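Local structure of acetylglutamate kinase (Streptococcus mutans, 3L86) at residues I191-A203 with P248-V261. The protein probably catalyses the ATP-dependent phosphorylation of N-acetyl-L-glutamate, a step in the biosynthesis of arginine. Residues are numbered along the deposited sequence; the frame is centred on the assembly and turned at random.
With NLG (N-acetyl-L-glutamate), chain C; ADP (adenosine-5'-diphosphate), chain B.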
ATOM      1  N   ILE A 191       6.405  -0.836  -7.811  1.00  6.27           N
ATOM      2  CA  ILE A 191       4.984  -1.301  -7.800  1.00  7.66           C
ATOM      3  C   ILE A 191       4.092  -0.240  -7.150  1.00  8.75           C
ATOM      4  O   ILE A 191       4.426   0.211  -6.076  1.00 11.31           O
ATOM      5  CB  ILE A 191       4.762  -2.563  -6.945  1.00  5.91           C
ATOM      6  CG1 ILE A 191       5.871  -3.595  -7.145  1.00  8.37           C
ATOM      7  CG2 ILE A 191       3.267  -3.159  -7.196  1.00  6.04           C
ATOM      8  CD1 ILE A 191       5.895  -4.334  -8.449  1.00 10.11           C
ATOM      9  N   ASN A 192       3.033   0.237  -7.809  1.00  9.36           N
ATOM     10  CA  ASN A 192       2.072   1.172  -7.143  1.00 10.36           C
ATOM     11  C   ASN A 192       1.662   0.546  -5.767  1.00  8.53           C
ATOM     12  O   ASN A 192       1.361  -0.654  -5.732  1.00  7.67           O
ATOM     13  CB  ASN A 192       0.812   1.339  -8.011  1.00  8.34           C
ATOM     14  CG  ASN A 192      -0.323   2.027  -7.262  1.00 15.59           C
ATOM     15  OD1 ASN A 192      -1.264   1.377  -6.790  1.00 23.23           O
ATOM     16  ND2 ASN A 192      -0.245   3.336  -7.144  1.00 14.32           N
ATOM     17  N   ALA A 193       1.657   1.313  -4.663  1.00  7.56           N
ATOM     18  CA  ALA A 193       1.466   0.668  -3.320  1.00  7.52           C
ATOM     19  C   ALA A 193       0.107   0.043  -3.141  1.00  8.32           C
ATOM     20  O   ALA A 193      -0.014  -0.938  -2.415  1.00  9.82           O
ATOM     21  CB  ALA A 193       1.782   1.626  -2.108  1.00  5.37           C
ATOM     22  N   ASP A 194      -0.925   0.627  -3.756  1.00  8.45           N
ATOM     23  CA  ASP A 194      -2.296   0.071  -3.733  1.00  9.20           C
ATOM     24  C   ASP A 194      -2.396  -1.316  -4.397  1.00  8.48           C
ATOM     25  O   ASP A 194      -3.114  -2.190  -3.913  1.00  8.85           O
ATOM     26  CB  ASP A 194      -3.304   1.046  -4.409  1.00  8.29           C
ATOM     27  CG  ASP A 194      -3.255   2.485  -3.774  1.00 12.86           C
ATOM     28  OD1 ASP A 194      -3.370   2.610  -2.541  1.00 12.53           O
ATOM     29  OD2 ASP A 194      -3.037   3.477  -4.504  1.00 14.88           O
ATOM     30  N   TYR A 195      -1.701  -1.493  -5.510  1.00  8.39           N
ATOM     31  CA  TYR A 195      -1.636  -2.779  -6.195  1.00  9.87           C
ATOM     32  C   TYR A 195      -1.004  -3.832  -5.257  1.00  9.29           C
ATOM     33  O   TYR A 195      -1.465  -5.002  -5.170  1.00  9.73           O
ATOM     34  CB  TYR A 195      -0.736  -2.632  -7.459  1.00  9.56           C
ATOM     35  CG  TYR A 195      -1.339  -1.884  -8.694  1.00 13.50           C
ATOM     36  CD1 TYR A 195      -2.445  -1.025  -8.588  1.00 11.56           C
ATOM     37  CD2 TYR A 195      -0.778  -2.077  -9.982  1.00 16.28           C
ATOM     38  CE1 TYR A 195      -2.981  -0.348  -9.769  1.00 15.83           C
ATOM     39  CE2 TYR A 195      -1.279  -1.425 -11.141  1.00 17.49           C
ATOM     40  CZ  TYR A 195      -2.363  -0.564 -11.026  1.00 17.62           C
ATOM     41  OH  TYR A 195      -2.834   0.036 -12.189  1.00 20.67           O
ATOM     42  N   LEU A 196       0.110  -3.469  -4.628  1.00  7.48           N
ATOM     43  CA  LEU A 196       0.765  -4.414  -3.692  1.00  6.42           C
ATOM     44  C   LEU A 196      -0.153  -4.812  -2.493  1.00  6.59           C
ATOM     45  O   LEU A 196      -0.196  -5.989  -2.101  1.00  6.04           O
ATOM     46  CB  LEU A 196       2.098  -3.879  -3.147  1.00  5.19           C
ATOM     47  CG  LEU A 196       2.813  -4.890  -2.179  1.00  4.99           C
ATOM     48  CD1 LEU A 196       2.947  -6.308  -2.846  1.00  2.81           C
ATOM     49  CD2 LEU A 196       4.197  -4.433  -1.737  1.00  4.26           C
ATOM     50  N   ALA A 197      -0.816  -3.823  -1.885  1.00  6.22           N
ATOM     51  CA  ALA A 197      -1.804  -4.043  -0.838  1.00  5.47           C
ATOM     52  C   ALA A 197      -2.913  -5.037  -1.228  1.00  6.91           C
ATOM     53  O   ALA A 197      -3.256  -5.888  -0.397  1.00  4.74           O
ATOM     54  CB  ALA A 197      -2.449  -2.678  -0.456  1.00  7.33           C
ATOM     55  N   THR A 198      -3.510  -4.892  -2.437  1.00  7.96           N
ATOM     56  CA  THR A 198      -4.532  -5.889  -2.947  1.00  8.91           C
ATOM     57  C   THR A 198      -3.961  -7.323  -2.983  1.00  7.83           C
ATOM     58  O   THR A 198      -4.584  -8.263  -2.536  1.00  8.51           O
ATOM     59  CB  THR A 198      -5.059  -5.612  -4.439  1.00  9.37           C
ATOM     60  OG1 THR A 198      -5.513  -4.264  -4.573  1.00 15.38           O
ATOM     61  CG2 THR A 198      -6.226  -6.530  -4.763  1.00  7.45           C
ATOM     62  N   ALA A 199      -2.780  -7.482  -3.546  1.00  7.19           N
ATOM     63  CA  ALA A 199      -2.171  -8.803  -3.679  1.00  7.61           C
ATOM     64  C   ALA A 199      -1.895  -9.465  -2.320  1.00  7.13           C
ATOM     65  O   ALA A 199      -2.164 -10.670  -2.093  1.00  6.43           O
ATOM     66  CB  ALA A 199      -0.862  -8.647  -4.493  1.00  8.00           C
ATOM     67  N   VAL A 200      -1.387  -8.656  -1.390  1.00  6.76           N
ATOM     68  CA  VAL A 200      -1.103  -9.138  -0.062  1.00  5.08           C
ATOM     69  C   VAL A 200      -2.382  -9.526   0.685  1.00  6.78           C
ATOM     70  O   VAL A 200      -2.456 -10.667   1.264  1.00  6.96           O
ATOM     71  CB  VAL A 200      -0.322  -8.081   0.739  1.00  5.30           C
ATOM     72  CG1 VAL A 200      -0.145  -8.527   2.182  1.00  2.73           C
ATOM     73  CG2 VAL A 200       1.062  -7.771   0.007  1.00  6.21           C
ATOM     74  N   ALA A 201      -3.382  -8.622   0.686  1.00  5.32           N
ATOM     75  CA  ALA A 201      -4.693  -8.898   1.372  1.00  7.37           C
ATOM     76  C   ALA A 201      -5.383 -10.175   0.811  1.00  7.61           C
ATOM     77  O   ALA A 201      -5.944 -11.027   1.560  1.00  7.16           O
ATOM     78  CB  ALA A 201      -5.640  -7.642   1.218  1.00  5.63           C
ATOM     79  N   VAL A 202      -5.381 -10.290  -0.522  1.00  8.90           N
ATOM     80  CA  VAL A 202      -5.983 -11.450  -1.188  1.00 10.62           C
ATOM     81  C   VAL A 202      -5.198 -12.746  -0.883  1.00 11.33           C
ATOM     82  O   VAL A 202      -5.797 -13.752  -0.471  1.00  9.54           O
ATOM     83  CB  VAL A 202      -6.192 -11.220  -2.714  1.00 10.70           C
ATOM     84  CG1 VAL A 202      -6.755 -12.529  -3.372  1.00 12.48           C
ATOM     85  CG2 VAL A 202      -7.068 -10.010  -2.923  1.00 11.85           C
ATOM     86  N   ALA A 203      -3.861 -12.719  -1.035  1.00 11.11           N
ATOM     87  CA  ALA A 203      -3.037 -13.909  -0.682  1.00 10.83           C
ATOM     88  C   ALA A 203      -3.261 -14.434   0.750  1.00 11.72           C
ATOM     89  O   ALA A 203      -3.221 -15.636   0.981  1.00 10.58           O
ATOM     90  CB  ALA A 203      -1.494 -13.635  -0.887  1.00 10.20           C
ATOM     91  N   PRO A 248      -5.923   4.379  -8.941  1.00 12.71           N
ATOM     92  CA  PRO A 248      -5.418   3.057  -8.454  1.00 13.31           C
ATOM     93  C   PRO A 248      -5.930   2.684  -7.051  1.00 13.16           C
ATOM     94  O   PRO A 248      -6.205   1.500  -6.797  1.00 13.17           O
ATOM     95  CB  PRO A 248      -3.882   3.215  -8.517  1.00 13.65           C
ATOM     96  CG  PRO A 248      -3.671   4.762  -8.567  1.00 14.43           C
ATOM     97  CD  PRO A 248      -4.851   5.359  -9.198  1.00 12.89           C
ATOM     98  N   LYS A 249      -6.114   3.660  -6.137  1.00 12.40           N
ATOM     99  CA  LYS A 249      -6.692   3.340  -4.776  1.00 11.24           C
ATOM    100  C   LYS A 249      -8.076   2.667  -4.798  1.00 11.71           C
ATOM    101  O   LYS A 249      -8.294   1.632  -4.150  1.00 11.17           O
ATOM    102  CB  LYS A 249      -6.689   4.600  -3.844  1.00  9.64           C
ATOM    103  CG  LYS A 249      -6.622   4.333  -2.323  1.00  8.80           C
ATOM    104  CD  LYS A 249      -6.437   5.673  -1.485  1.00  4.41           C
ATOM    105  CE  LYS A 249      -5.230   6.429  -2.065  1.00  4.24           C
ATOM    106  NZ  LYS A 249      -3.940   5.595  -1.736  1.00  5.01           N
ATOM    107  N   ILE A 250      -9.030   3.246  -5.540  1.00 13.23           N
ATOM    108  CA  ILE A 250     -10.395   2.723  -5.578  1.00 12.79           C
ATOM    109  C   ILE A 250     -10.492   1.445  -6.450  1.00 13.22           C
ATOM    110  O   ILE A 250     -11.321   0.613  -6.156  1.00 14.08           O
ATOM    111  CB  ILE A 250     -11.464   3.770  -6.099  1.00 14.16           C
ATOM    112  CG1 ILE A 250     -12.873   3.350  -5.733  1.00 13.47           C
ATOM    113  CG2 ILE A 250     -11.449   3.937  -7.604  1.00 12.15           C
ATOM    114  CD1 ILE A 250     -13.144   3.496  -4.300  1.00 16.17           C
ATOM    115  N   GLU A 251      -9.665   1.285  -7.478  1.00 13.95           N
ATOM    116  CA  GLU A 251      -9.609  -0.007  -8.229  1.00 14.02           C
ATOM    117  C   GLU A 251      -9.074  -1.163  -7.363  1.00 13.78           C
ATOM    118  O   GLU A 251      -9.601  -2.306  -7.400  1.00 14.23           O
ATOM    119  CB  GLU A 251      -8.742   0.103  -9.499  1.00 14.80           C
ATOM    120  CG  GLU A 251      -9.420   0.936 -10.632  1.00 17.36           C
ATOM    121  CD  GLU A 251      -8.530   1.180 -11.829  1.00 17.28           C
ATOM    122  OE1 GLU A 251      -7.299   1.086 -11.748  1.00 20.22           O
ATOM    123  OE2 GLU A 251      -9.078   1.493 -12.897  1.00 25.87           O
ATOM    124  N   SER A 252      -8.006  -0.897  -6.599  1.00 11.49           N
ATOM    125  CA  SER A 252      -7.500  -1.918  -5.635  1.00 10.22           C
ATOM    126  C   SER A 252      -8.594  -2.308  -4.601  1.00  9.78           C
ATOM    127  O   SER A 252      -8.830  -3.513  -4.318  1.00 10.55           O
ATOM    128  CB  SER A 252      -6.209  -1.384  -4.970  1.00 10.29           C
ATOM    129  OG  SER A 252      -5.210  -1.210  -6.000  1.00 11.97           O
ATOM    130  N   ALA A 253      -9.304  -1.312  -4.061  1.00  9.69           N
ATOM    131  CA  ALA A 253     -10.405  -1.603  -3.135  1.00  9.42           C
ATOM    132  C   ALA A 253     -11.450  -2.569  -3.760  1.00 10.98           C
ATOM    133  O   ALA A 253     -11.875  -3.543  -3.121  1.00  9.98           O
ATOM    134  CB  ALA A 253     -11.109  -0.291  -2.660  1.00 10.19           C
ATOM    135  N   ALA A 254     -11.860  -2.292  -5.006  1.00 11.09           N
ATOM    136  CA  ALA A 254     -12.868  -3.114  -5.677  1.00 11.61           C
ATOM    137  C   ALA A 254     -12.411  -4.552  -5.972  1.00 11.21           C
ATOM    138  O   ALA A 254     -13.190  -5.491  -5.804  1.00 13.31           O
ATOM    139  CB  ALA A 254     -13.328  -2.426  -6.997  1.00 11.67           C
ATOM    140  N   LYS A 255     -11.169  -4.711  -6.413  1.00 11.83           N
ATOM    141  CA  LYS A 255     -10.530  -6.010  -6.732  1.00 12.13           C
ATOM    142  C   LYS A 255     -10.386  -6.897  -5.463  1.00 12.51           C
ATOM    143  O   LYS A 255     -10.578  -8.131  -5.516  1.00 12.34           O
ATOM    144  CB  LYS A 255      -9.195  -5.711  -7.411  1.00 12.95           C
ATOM    145  CG  LYS A 255      -8.259  -6.865  -7.679  1.00 17.03           C
ATOM    146  CD  LYS A 255      -7.363  -6.552  -8.870  1.00 22.30           C
ATOM    147  CE  LYS A 255      -6.053  -7.345  -8.803  1.00 25.11           C
ATOM    148  NZ  LYS A 255      -5.402  -7.526 -10.175  1.00 28.09           N
ATOM    149  N   THR A 256     -10.120  -6.246  -4.316  1.00 11.69           N
ATOM    150  CA  THR A 256      -9.993  -6.881  -2.977  1.00  9.68           C
ATOM    151  C   THR A 256     -11.300  -7.493  -2.457  1.00 11.26           C
ATOM    152  O   THR A 256     -11.317  -8.690  -2.104  1.00 11.48           O
ATOM    153  CB  THR A 256      -9.373  -5.836  -1.931  1.00  9.11           C
ATOM    154  OG1 THR A 256      -8.097  -5.455  -2.428  1.00  9.59           O
ATOM    155  CG2 THR A 256      -9.161  -6.392  -0.480  1.00  3.70           C
ATOM    156  N   VAL A 257     -12.395  -6.710  -2.426  1.00 11.41           N
ATOM    157  CA  VAL A 257     -13.690  -7.237  -2.009  1.00 12.69           C
ATOM    158  C   VAL A 257     -14.280  -8.277  -3.001  1.00 14.10           C
ATOM    159  O   VAL A 257     -14.981  -9.221  -2.603  1.00 14.74           O
ATOM    160  CB  VAL A 257     -14.732  -6.094  -1.672  1.00 13.85           C
ATOM    161  CG1 VAL A 257     -14.174  -5.152  -0.568  1.00 11.21           C
ATOM    162  CG2 VAL A 257     -15.138  -5.320  -2.937  1.00 14.27           C
ATOM    163  N   ALA A 258     -14.016  -8.073  -4.276  1.00 14.74           N
ATOM    164  CA  ALA A 258     -14.415  -9.005  -5.327  1.00 16.33           C
ATOM    165  C   ALA A 258     -13.769 -10.398  -5.143  1.00 16.51           C
ATOM    166  O   ALA A 258     -14.304 -11.403  -5.615  1.00 17.11           O
ATOM    167  CB  ALA A 258     -14.102  -8.413  -6.740  1.00 15.55           C
ATOM    168  N   ALA A 259     -12.674 -10.470  -4.392  1.00 16.38           N
ATOM    169  CA  ALA A 259     -11.958 -11.721  -4.254  1.00 16.77           C
ATOM    170  C   ALA A 259     -12.265 -12.346  -2.890  1.00 16.68           C
ATOM    171  O   ALA A 259     -11.700 -13.395  -2.513  1.00 18.36           O
ATOM    172  CB  ALA A 259     -10.471 -11.525  -4.480  1.00 16.17           C
ATOM    173  N   GLY A 260     -13.168 -11.709  -2.152  1.00 15.73           N
ATOM    174  CA  GLY A 260     -13.696 -12.289  -0.926  1.00 16.09           C
ATOM    175  C   GLY A 260     -13.275 -11.603   0.386  1.00 16.21           C
ATOM    176  O   GLY A 260     -13.772 -11.959   1.443  1.00 17.33           O
ATOM    177  N   VAL A 261     -12.402 -10.601   0.332  1.00 15.43           N
ATOM    178  CA  VAL A 261     -12.081  -9.810   1.547  1.00 13.90           C
ATOM    179  C   VAL A 261     -13.348  -9.048   1.985  1.00 14.55           C
ATOM    180  O   VAL A 261     -13.990  -8.362   1.170  1.00 14.71           O
ATOM    181  CB  VAL A 261     -10.852  -8.834   1.349  1.00 11.78           C
ATOM    182  CG1 VAL A 261     -10.622  -8.023   2.634  1.00 12.07           C
ATOM    183  CG2 VAL A 261      -9.575  -9.630   1.003  1.00 12.53           C
TER
HETATM  184  CA  NLG C 247       4.468   4.097  -7.291  1.00 10.85           C
HETATM  185  C   NLG C 247       4.221   3.762  -8.649  1.00 11.88           C
HETATM  186  OXT NLG C 247       3.699   4.506  -9.487  1.00 10.26           O
HETATM  187  O   NLG C 247       4.303   2.779  -9.289  1.00 16.79           O
HETATM  188  CB  NLG C 247       5.067   3.603  -5.962  1.00  9.78           C
HETATM  189  CG  NLG C 247       4.883   4.420  -4.617  1.00 11.37           C
HETATM  190  CD  NLG C 247       3.476   4.776  -3.975  1.00 12.44           C
HETATM  191  OE1 NLG C 247       2.523   4.176  -4.380  1.00 10.49           O
HETATM  192  OE2 NLG C 247       3.293   5.652  -3.113  1.00 10.57           O
HETATM  193  C7  NLG C 247       5.265   6.302  -7.192  1.00  7.75           C
HETATM  194  C8  NLG C 247       4.998   7.391  -6.742  1.00  2.00           C
HETATM  195  O7  NLG C 247       6.238   5.986  -7.832  1.00 11.42           O
HETATM  196  N2  NLG C 247       4.471   5.315  -7.033  1.00 13.50           N
HETATM  197  PB  ADP B 246      -1.399   8.181  -1.298  1.00 11.56           P
HETATM  198  O1B ADP B 246      -1.474   6.975  -2.189  1.00  8.22           O
HETATM  199  O2B ADP B 246      -2.101   8.033   0.058  1.00 14.11           O
HETATM  200  O3B ADP B 246       0.008   8.631  -1.118  1.00 14.03           O
HETATM  201  PA  ADP B 246      -2.421   9.732  -3.631  1.00 11.66           P
HETATM  202  O1A ADP B 246      -2.161  11.203  -3.933  1.00  9.59           O
HETATM  203  O2A ADP B 246      -1.745   8.725  -4.518  1.00 10.70           O
HETATM  204  O3A ADP B 246      -2.153   9.421  -2.030  1.00 10.47           O
HETATM  205  O5' ADP B 246      -4.028   9.591  -3.718  1.00 10.98           O
HETATM  206  C5' ADP B 246      -4.851  10.417  -2.856  1.00 11.94           C
HETATM  207  C4' ADP B 246      -5.298  11.680  -3.651  1.00 11.70           C
HETATM  208  O4' ADP B 246      -6.235  11.405  -4.714  1.00 13.54           O
HETATM  209  C3' ADP B 246      -6.009  12.743  -2.799  1.00 10.85           C
HETATM  210  O3' ADP B 246      -5.014  13.490  -2.107  1.00  8.39           O
HETATM  211  C2' ADP B 246      -6.686  13.624  -3.842  1.00 12.56           C
HETATM  212  O2' ADP B 246      -5.745  14.629  -4.198  1.00 11.32           O
HETATM  213  C1' ADP B 246      -6.794  12.719  -5.068  1.00 13.46           C
HETATM  214  N9  ADP B 246      -8.214  12.527  -5.467  1.00 13.19           N
HETATM  215  C8  ADP B 246      -8.636  12.560  -6.763  1.00 13.71           C
HETATM  216  N7  ADP B 246      -9.972  12.312  -6.815  1.00 13.61           N
HETATM  217  C5  ADP B 246     -10.401  12.155  -5.538  1.00 11.60           C
HETATM  218  C6  ADP B 246     -11.680  11.918  -4.876  1.00 11.39           C
HETATM  219  N6  ADP B 246     -12.810  11.715  -5.605  1.00 13.65           N
HETATM  220  N1  ADP B 246     -11.708  11.795  -3.520  1.00  9.89           N
HETATM  221  C2  ADP B 246     -10.619  11.946  -2.784  1.00  9.49           C
HETATM  222  N3  ADP B 246      -9.417  12.173  -3.314  1.00 12.50           N
HETATM  223  C4  ADP B 246      -9.245  12.304  -4.663  1.00 10.73           C
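Asp194 and Lys249 form a salt bridge at the active-site end of the nearly parallel helices 193-203 and 248-258, whose axes pass 8.7 Å apart at 9°. Lys249 NZ meets Asp194 OD1 on its syn side at 3.1 Å, 16° out of the carboxylate plane. The lysine chain bends at chi3 (-52°) and chi4, which turns NZ toward ADP O1B as well, 2.9 Å away; this fits its predicted role as a transition-state stabilizer. At the start of helix 193-203, Ala193 N donates to OE1 of N-acetyl-L-glutamate, and Asn192 caps the helix through OD1 to Tyr195 N. Pro248 CB rests against this cap and lies 3.9 Å from Tyr195 CE1, the side chains crossing obliquely. Further along, Thr198 OG1 reaches Ser252 CB at 3.0 Å while bonding back to Asp194 O, and Ser252 OG bonds to Pro248 O, so each hydroxyl donates within its own helix. With CG2 anti to its backbone N, Thr198 directs this methyl to Lys255 CG and, at 3.2 Å, to Thr256 OG1. Val202 CG1 meets Ala259 CB, beside Gly260 of the Schellman motif. Both helices pack on strand 208-212, helix 246-258 also touching strand 263-267 and helix 193-203 strand 155-160.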